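Local coordinates for hypothetical protein (Bacteroides fragilis, PDB 4JJA) that is of unproven function but belongs to the NamZ family and probably acts as an exo-beta-N-acetylmuramidase on peptidoglycan fragments, at residues A[172-177]-A[360-365]; A[265-270]-A[281-286]. One frame throughout, in Å; residues are numbered along the deposited sequence.

Contact 1 of 2, residues A[172-177]-A[360-365]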
ATOM      1  N   HIS A 172      -5.901  -4.379   5.399  1.00  7.11           N
ATOM      2  CA  HIS A 172      -6.680  -3.601   6.359  1.00  7.63           C
ATOM      3  C   HIS A 172      -8.071  -3.217   5.835  1.00  7.46           C
ATOM      4  O   HIS A 172      -8.954  -2.866   6.629  1.00  8.62           O
ATOM      5  CB  HIS A 172      -5.885  -2.380   6.841  1.00  8.14           C
ATOM      6  CG  HIS A 172      -5.366  -1.535   5.728  1.00  7.96           C
ATOM      7  ND1 HIS A 172      -6.193  -0.748   4.950  1.00  8.79           N
ATOM      8  CD2 HIS A 172      -4.096  -1.319   5.302  1.00  8.43           C
ATOM      9  CE1 HIS A 172      -5.434  -0.078   4.093  1.00  9.80           C
ATOM     10  NE2 HIS A 172      -4.161  -0.450   4.259  1.00  9.44           N
ATOM     11  N   GLY A 173      -8.247  -3.260   4.510  1.00  7.22           N
ATOM     12  CA  GLY A 173      -9.494  -3.006   3.899  1.00  8.37           C
ATOM     13  C   GLY A 173      -9.981  -1.579   3.822  1.00  8.02           C
ATOM     14  O   GLY A 173     -11.133  -1.357   3.510  1.00 10.11           O
HETATM   15  N   MSE A 174      -9.119  -0.600   4.110  1.00  7.34           N
HETATM   16  CA  MSE A 174      -9.549   0.774   4.275  1.00  7.15           C
HETATM   17  C   MSE A 174      -8.935   1.675   3.218  1.00  7.60           C
HETATM   18  O   MSE A 174      -7.855   1.436   2.720  1.00  7.40           O
HETATM   19  CB  MSE A 174      -9.125   1.319   5.646  1.00  8.08           C
HETATM   20  CG  MSE A 174      -9.692   0.458   6.770  1.00 10.14           C
HETATM   21 SE   MSE A 174      -9.144   0.949   8.572  0.75  9.07          SE
HETATM   22  CE  MSE A 174     -10.292   2.369   8.758  1.00 11.91           C
ATOM     23  N   THR A 175      -9.671   2.712   2.852  1.00  6.93           N
ATOM     24  CA  THR A 175      -9.066   3.770   2.064  1.00  7.55           C
ATOM     25  C   THR A 175      -8.110   4.623   2.910  1.00  7.48           C
ATOM     26  O   THR A 175      -8.180   4.567   4.138  1.00  8.10           O
ATOM     27  CB  THR A 175     -10.104   4.685   1.412  1.00  7.33           C
ATOM     28  OG1 THR A 175     -10.728   5.500   2.413  1.00  8.09           O
ATOM     29  CG2 THR A 175     -11.075   3.916   0.560  1.00  9.24           C
ATOM     30  N   LEU A 176      -7.255   5.415   2.274  1.00  7.51           N
ATOM     31  CA  LEU A 176      -6.363   6.268   3.055  1.00  8.14           C
ATOM     32  C   LEU A 176      -7.163   7.274   3.858  1.00  7.88           C
ATOM     33  O   LEU A 176      -6.763   7.608   4.982  1.00  8.75           O
ATOM     34  CB  LEU A 176      -5.333   6.944   2.202  1.00  8.98           C
ATOM     35  CG  LEU A 176      -4.267   6.103   1.521  1.00 10.26           C
ATOM     36  CD1 LEU A 176      -3.383   6.994   0.602  1.00 13.54           C
ATOM     37  CD2 LEU A 176      -3.434   5.386   2.548  1.00 11.47           C
ATOM     38  N   GLY A 177      -8.313   7.748   3.371  1.00  7.96           N
ATOM     39  CA  GLY A 177      -9.150   8.636   4.141  1.00  8.26           C
ATOM     40  C   GLY A 177      -9.702   7.981   5.382  1.00  8.21           C
ATOM     41  O   GLY A 177      -9.707   8.553   6.458  1.00  8.55           O
ATOM     42  N   ILE A 360     -14.682  -4.648  13.795  1.00 12.53           N
ATOM     43  CA  ILE A 360     -15.444  -3.864  14.792  0.50 13.63           C
ATOM     44  C   ILE A 360     -14.747  -2.558  15.108  1.00 13.98           C
ATOM     45  O   ILE A 360     -15.356  -1.478  15.127  1.00 14.20           O
ATOM     46  CB  ILE A 360     -15.673  -4.664  16.088  0.50 14.74           C
ATOM     47  CG1 ILE A 360     -16.736  -5.718  15.809  0.50 15.61           C
ATOM     48  CG2 ILE A 360     -16.081  -3.719  17.257  0.50 15.35           C
ATOM     49  CD1 ILE A 360     -16.645  -6.967  16.688  0.50 15.98           C
ATOM     50  N   GLN A 361     -13.459  -2.641  15.336  1.00 12.54           N
ATOM     51  CA  GLN A 361     -12.676  -1.472  15.747  1.00 12.25           C
ATOM     52  C   GLN A 361     -12.709  -0.398  14.670  1.00 11.60           C
ATOM     53  O   GLN A 361     -12.715   0.798  14.978  1.00 12.67           O
ATOM     54  CB  GLN A 361     -11.215  -1.863  16.066  1.00 12.59           C
ATOM     55  CG  GLN A 361     -10.377  -0.821  16.767  1.00 14.00           C
ATOM     56  CD  GLN A 361      -8.908  -1.124  16.843  1.00 16.52           C
ATOM     57  OE1 GLN A 361      -8.416  -2.151  16.378  1.00 17.60           O
ATOM     58  NE2 GLN A 361      -8.185  -0.228  17.491  1.00 17.32           N
ATOM     59  N   ARG A 362     -12.639  -0.800  13.400  1.00 10.33           N
ATOM     60  CA  ARG A 362     -12.538   0.183  12.316  1.00 10.17           C
ATOM     61  C   ARG A 362     -13.863   0.800  11.947  1.00 11.09           C
ATOM     62  O   ARG A 362     -13.897   1.803  11.253  1.00 10.88           O
ATOM     63  CB  ARG A 362     -11.927  -0.476  11.074  1.00  9.80           C
ATOM     64  CG  ARG A 362     -12.862  -1.327  10.263  1.00 10.84           C
ATOM     65  CD  ARG A 362     -12.165  -1.976   9.054  1.00  9.71           C
ATOM     66  NE  ARG A 362     -13.163  -2.541   8.196  1.00  9.80           N
ATOM     67  CZ  ARG A 362     -13.080  -2.629   6.873  1.00 10.11           C
ATOM     68  NH1 ARG A 362     -11.945  -2.395   6.242  1.00 10.85           N
ATOM     69  NH2 ARG A 362     -14.125  -2.984   6.175  1.00 11.13           N
ATOM     70  N   LYS A 363     -14.968   0.167  12.351  1.00 11.52           N
ATOM     71  CA  LYS A 363     -16.279   0.560  11.839  1.00 13.27           C
ATOM     72  C   LYS A 363     -16.605   2.054  11.967  1.00 12.17           C
ATOM     73  O   LYS A 363     -17.140   2.605  11.009  1.00 13.18           O
ATOM     74  CB  LYS A 363     -17.379  -0.299  12.505  1.00 15.67           C
ATOM     75  CG  LYS A 363     -18.731  -0.157  11.855  1.00 20.87           C
ATOM     76  CD  LYS A 363     -18.797  -1.037  10.633  1.00 26.75           C
ATOM     77  CE  LYS A 363     -20.261  -1.391  10.128  1.00 27.39           C
ATOM     78  NZ  LYS A 363     -20.330  -2.803   9.649  1.00 24.36           N
ATOM     79  N   PRO A 364     -16.285   2.707  13.085  1.00 13.58           N
ATOM     80  CA  PRO A 364     -16.626   4.148  13.167  1.00 14.60           C
ATOM     81  C   PRO A 364     -15.914   5.061  12.203  1.00 13.53           C
ATOM     82  O   PRO A 364     -16.330   6.210  12.037  1.00 15.46           O
ATOM     83  CB  PRO A 364     -16.199   4.539  14.604  1.00 16.65           C
ATOM     84  CG  PRO A 364     -16.066   3.228  15.381  1.00 16.78           C
ATOM     85  CD  PRO A 364     -15.688   2.194  14.334  1.00 14.50           C
ATOM     86  N   TYR A 365     -14.872   4.551  11.548  1.00 11.98           N
ATOM     87  CA  TYR A 365     -14.028   5.323  10.668  1.00 11.19           C
ATOM     88  C   TYR A 365     -14.317   5.062   9.198  1.00 10.67           C
ATOM     89  O   TYR A 365     -13.710   5.730   8.329  1.00 11.99           O
ATOM     90  CB  TYR A 365     -12.568   5.031  11.005  1.00 11.24           C
ATOM     91  CG  TYR A 365     -12.266   5.221  12.455  1.00 10.89           C
ATOM     92  CD1 TYR A 365     -12.363   6.468  13.054  1.00 11.48           C
ATOM     93  CD2 TYR A 365     -12.022   4.141  13.256  1.00 11.01           C
ATOM     94  CE1 TYR A 365     -12.161   6.626  14.372  1.00 12.11           C
ATOM     95  CE2 TYR A 365     -11.775   4.303  14.597  1.00 12.39           C
ATOM     96  CZ  TYR A 365     -11.848   5.550  15.159  1.00 11.67           C
ATOM     97  OH  TYR A 365     -11.612   5.756  16.504  1.00 15.23           O
TER
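R362 reaches from the C-terminal part of helix 352-362 to the backbone of H172 and G173, and its side chain runs past that of M174, a selenomethionine, in the opposite direction. Its CB packs against the far end of M174, lying 4.0 Å from both SE and CE. With CG set between the backbone N and the carbonyl carbon (chi1 78°), the chain then extends straight to NE. On the way CD comes 4.2 Å from M174 CG, so the aliphatic part is lined by the M174 side chain. At the tip NH1 gives a weak, bent hydrogen bond to H172 O (3.1 Å, 132° at the hydrogen) and lies 3.0 Å from G173 O; both oxygens lie at the edge of the guanidinium, near its plane. The other terminal nitrogen, NH2, forms a salt bridge with D370, so the guanidinium is held between that carboxylate and, more weakly, H172 O, which probably limits its rotation. A bend at chi3 of M174 (79°) brings CE to 4.2 Å from CB of Y365, whose hydroxyl is bound by E186. Within the loop opposite, M174 N donates to H172 ND1 (3.0 Å), in the ring plane, which probably steadies it. M174, R362 and Y365 all touch M182 of helix 176-185, so this buried contact joins the loop leading into that helix to the region of helix 352-362.

Contact 2 of 2, residues A[265-270]-A[281-286]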
ATOM      1  N   ASN A 265       9.366 -22.410 -15.190  1.00 11.89           N
ATOM      2  CA  ASN A 265      10.596 -21.777 -14.816  1.00 12.85           C
ATOM      3  C   ASN A 265      10.693 -20.404 -15.429  1.00 11.71           C
ATOM      4  O   ASN A 265       9.962 -20.072 -16.370  1.00 13.62           O
ATOM      5  CB  ASN A 265      11.799 -22.649 -15.129  1.00 14.28           C
ATOM      6  CG  ASN A 265      11.927 -22.992 -16.559  1.00 18.40           C
ATOM      7  OD1 ASN A 265      12.163 -22.132 -17.419  1.00 23.33           O
ATOM      8  ND2 ASN A 265      11.848 -24.287 -16.826  1.00 23.46           N
ATOM      9  N   PHE A 266      11.534 -19.580 -14.841  1.00 11.18           N
ATOM     10  CA  PHE A 266      11.780 -18.212 -15.263  1.00 11.16           C
ATOM     11  C   PHE A 266      13.143 -17.784 -14.836  1.00 11.06           C
ATOM     12  O   PHE A 266      13.695 -18.329 -13.910  1.00 11.42           O
ATOM     13  CB  PHE A 266      10.710 -17.263 -14.706  1.00 10.48           C
ATOM     14  CG  PHE A 266      10.642 -17.209 -13.216  1.00 11.22           C
ATOM     15  CD1 PHE A 266       9.848 -18.103 -12.515  1.00 10.39           C
ATOM     16  CD2 PHE A 266      11.355 -16.264 -12.493  1.00 10.36           C
ATOM     17  CE1 PHE A 266       9.795 -18.036 -11.119  1.00 10.81           C
ATOM     18  CE2 PHE A 266      11.252 -16.214 -11.089  1.00 10.47           C
ATOM     19  CZ  PHE A 266      10.478 -17.102 -10.407  1.00 11.44           C
ATOM     20  N   THR A 267      13.680 -16.757 -15.470  1.00 11.19           N
ATOM     21  CA  THR A 267      14.963 -16.222 -15.098  1.00 10.92           C
ATOM     22  C   THR A 267      14.857 -14.724 -14.933  1.00 10.82           C
ATOM     23  O   THR A 267      14.699 -13.975 -15.903  1.00 11.36           O
ATOM     24  CB  THR A 267      16.043 -16.535 -16.184  1.00 11.86           C
ATOM     25  OG1 THR A 267      16.087 -17.960 -16.400  1.00 14.79           O
ATOM     26  CG2 THR A 267      17.406 -15.977 -15.776  1.00 13.31           C
ATOM     27  N   PRO A 268      14.950 -14.240 -13.688  1.00 10.22           N
ATOM     28  CA  PRO A 268      14.987 -12.803 -13.484  1.00 10.47           C
ATOM     29  C   PRO A 268      16.140 -12.138 -14.261  1.00  9.99           C
ATOM     30  O   PRO A 268      17.284 -12.629 -14.257  1.00 11.03           O
ATOM     31  CB  PRO A 268      15.153 -12.670 -11.956  1.00 10.14           C
ATOM     32  CG  PRO A 268      14.585 -13.967 -11.438  1.00 10.33           C
ATOM     33  CD  PRO A 268      15.066 -14.978 -12.425  1.00  9.65           C
ATOM     34  N   ARG A 269      15.875 -10.995 -14.897  1.00  9.31           N
ATOM     35  CA  ARG A 269      16.853 -10.220 -15.641  1.00  9.59           C
ATOM     36  C   ARG A 269      16.974  -8.832 -15.062  1.00  9.71           C
ATOM     37  O   ARG A 269      16.072  -8.337 -14.374  1.00 11.19           O
ATOM     38  CB  ARG A 269      16.452 -10.151 -17.106  1.00  9.21           C
ATOM     39  CG  ARG A 269      16.368 -11.485 -17.744  1.00 10.33           C
ATOM     40  CD  ARG A 269      17.670 -12.290 -17.703  1.00  9.41           C
ATOM     41  NE  ARG A 269      17.565 -13.503 -18.482  1.00  9.93           N
ATOM     42  CZ  ARG A 269      18.509 -14.424 -18.563  1.00 10.87           C
ATOM     43  NH1 ARG A 269      19.646 -14.268 -17.912  1.00 11.64           N
ATOM     44  NH2 ARG A 269      18.327 -15.513 -19.288  1.00 11.27           N
ATOM     45  N   SER A 270      18.090  -8.178 -15.375  1.00 11.07           N
ATOM     46  CA  SER A 270      18.360  -6.859 -14.843  1.00 11.76           C
ATOM     47  C   SER A 270      17.710  -5.824 -15.747  1.00 11.25           C
ATOM     48  O   SER A 270      18.181  -5.601 -16.837  1.00 12.45           O
ATOM     49  CB  SER A 270      19.892  -6.626 -14.824  1.00 13.44           C
ATOM     50  OG  SER A 270      20.163  -5.354 -14.304  1.00 15.95           O
ATOM     51  N   ASN A 281      19.605 -13.506 -13.067  1.00 11.69           N
ATOM     52  CA  ASN A 281      20.256 -14.357 -14.045  1.00 11.78           C
ATOM     53  C   ASN A 281      20.342 -15.840 -13.666  1.00 12.34           C
ATOM     54  O   ASN A 281      21.063 -16.603 -14.299  1.00 15.21           O
ATOM     55  CB  ASN A 281      21.615 -13.801 -14.469  1.00 12.64           C
ATOM     56  CG  ASN A 281      21.506 -12.464 -15.216  1.00 11.76           C
ATOM     57  OD1 ASN A 281      20.562 -12.227 -15.976  1.00 12.13           O
ATOM     58  ND2 ASN A 281      22.465 -11.573 -14.996  1.00 13.78           N
ATOM     59  N   LYS A 282      19.549 -16.257 -12.691  1.00 12.68           N
ATOM     60  CA  LYS A 282      19.389 -17.660 -12.305  1.00 14.35           C
ATOM     61  C   LYS A 282      18.107 -18.244 -12.807  1.00 13.52           C
ATOM     62  O   LYS A 282      17.071 -17.611 -12.680  1.00 13.62           O
ATOM     63  CB  LYS A 282      19.272 -17.787 -10.759  1.00 16.48           C
ATOM     64  CG  LYS A 282      20.283 -17.124  -9.986  1.00 22.01           C
ATOM     65  CD  LYS A 282      21.555 -17.869 -10.027  1.00 22.25           C
ATOM     66  CE  LYS A 282      22.393 -17.472  -8.798  1.00 20.53           C
ATOM     67  NZ  LYS A 282      23.512 -18.436  -8.791  1.00 15.19           N
ATOM     68  N   LEU A 283      18.153 -19.485 -13.254  1.00 12.75           N
ATOM     69  CA  LEU A 283      17.000 -20.207 -13.659  1.00 13.45           C
ATOM     70  C   LEU A 283      16.260 -20.618 -12.392  1.00 12.39           C
ATOM     71  O   LEU A 283      16.774 -21.375 -11.552  1.00 15.14           O
ATOM     72  CB  LEU A 283      17.336 -21.454 -14.503  1.00 13.68           C
ATOM     73  CG  LEU A 283      16.126 -22.223 -15.010  1.00 16.42           C
ATOM     74  CD1 LEU A 283      15.288 -21.373 -15.957  1.00 18.55           C
ATOM     75  CD2 LEU A 283      16.606 -23.552 -15.644  1.00 21.95           C
ATOM     76  N   CYS A 284      15.067 -20.069 -12.209  1.00 11.28           N
ATOM     77  CA  CYS A 284      14.185 -20.334 -11.082  1.00 11.56           C
ATOM     78  C   CYS A 284      13.087 -21.291 -11.480  1.00 11.39           C
ATOM     79  O   CYS A 284      12.445 -21.123 -12.524  1.00 13.90           O
ATOM     80  CB  CYS A 284      13.565 -19.029 -10.594  1.00 11.11           C
ATOM     81  SG  CYS A 284      14.761 -17.873  -9.906  1.00 12.04           S
ATOM     82  N   HIS A 285      12.865 -22.299 -10.678  1.00 10.89           N
ATOM     83  CA  HIS A 285      11.830 -23.283 -10.898  1.00 10.45           C
ATOM     84  C   HIS A 285      10.687 -22.992  -9.938  1.00 10.36           C
ATOM     85  O   HIS A 285      10.938 -22.704  -8.770  1.00 10.87           O
ATOM     86  CB  HIS A 285      12.395 -24.655 -10.632  1.00 11.50           C
ATOM     87  CG  HIS A 285      13.570 -24.963 -11.502  1.00 12.71           C
ATOM     88  ND1 HIS A 285      13.464 -25.284 -12.835  1.00 16.69           N
ATOM     89  CD2 HIS A 285      14.897 -24.915 -11.231  1.00 14.54           C
ATOM     90  CE1 HIS A 285      14.671 -25.464 -13.334  1.00 17.00           C
ATOM     91  NE2 HIS A 285      15.565 -25.233 -12.401  1.00 16.72           N
ATOM     92  N   GLY A 286       9.449 -23.105 -10.413  1.00 10.46           N
ATOM     93  CA  GLY A 286       8.336 -22.812  -9.568  1.00 11.08           C
ATOM     94  C   GLY A 286       6.986 -22.851 -10.225  1.00 10.22           C
ATOM     95  O   GLY A 286       6.713 -23.753 -11.011  1.00 11.04           O
TER
HETATM   96  O   HOH W   1      11.300 -26.159 -14.330  1.00 29.11           O
HETATM   97  O   HOH W   2      21.410 -16.511 -17.467  1.00 35.45           O
HETATM   98  O   HOH W   3      20.028  -9.685 -17.007  1.00 11.38           O
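The chi1 of F266 (61°), with CG between the backbone N and the carbonyl carbon, swings the phenyl ring to C284 CB, which lies over one face, 3.7 Å from the centroid, in a CH-pi contact offset toward the rim. In C284, SG is anti to the carbonyl carbon (chi1 -65°), which sends it obliquely past the ring and onto CD of P268. The backbones of F266 and C284 form an antiparallel hydrogen-bonded pair, N to O in both directions, and N265 faces H285 in the adjoining non-hydrogen-bonded pair. A water links N265 ND2 to H285 ND1, lying in the plane of the imidazole. CD1 of L283 fits between N265 OD1 and T267 OG1, 3.5 Å from each. Beyond the strands, N281 N donates to P268 O (2.8 Å), and R269 NH1 donates to N281 OD1 at 3.0 Å. This last bond is fairly straight and in the guanidinium plane, but it meets the amide oxygen from above the carbonyl plane, the two flat groups being 51° apart. T267 CG2 covers a guanidinium face, 3.4 Å from its plane. A second water joins S270 N to N281 OD1, giving that oxygen two donors. Strand 265-266 forms one edge of a three-stranded antiparallel sheet within the chain, with 284-288 in the middle and 253-256 at the other edge.

In the fold
Contacts 1 and 2 lie on opposite sides of the chain's centre, their own centres 39 Å apart and their nearest atoms about 26 Å apart, so they do not touch. Along the chain contact 2 is nested within the 182 residues that separate the segments of contact 1. Contact 1 is buried and joins the N-terminal NamZ family region, which contains the six-stranded parallel sheet, to the last helix of the C-terminal region. Contact 2 is local to that C-terminal region, joining segments with ten residues between them in a partly buried contact whose centre is farther from the chain's centre (26 Å against 14 Å). With no active site established here, neither contact can be assigned a catalytic role.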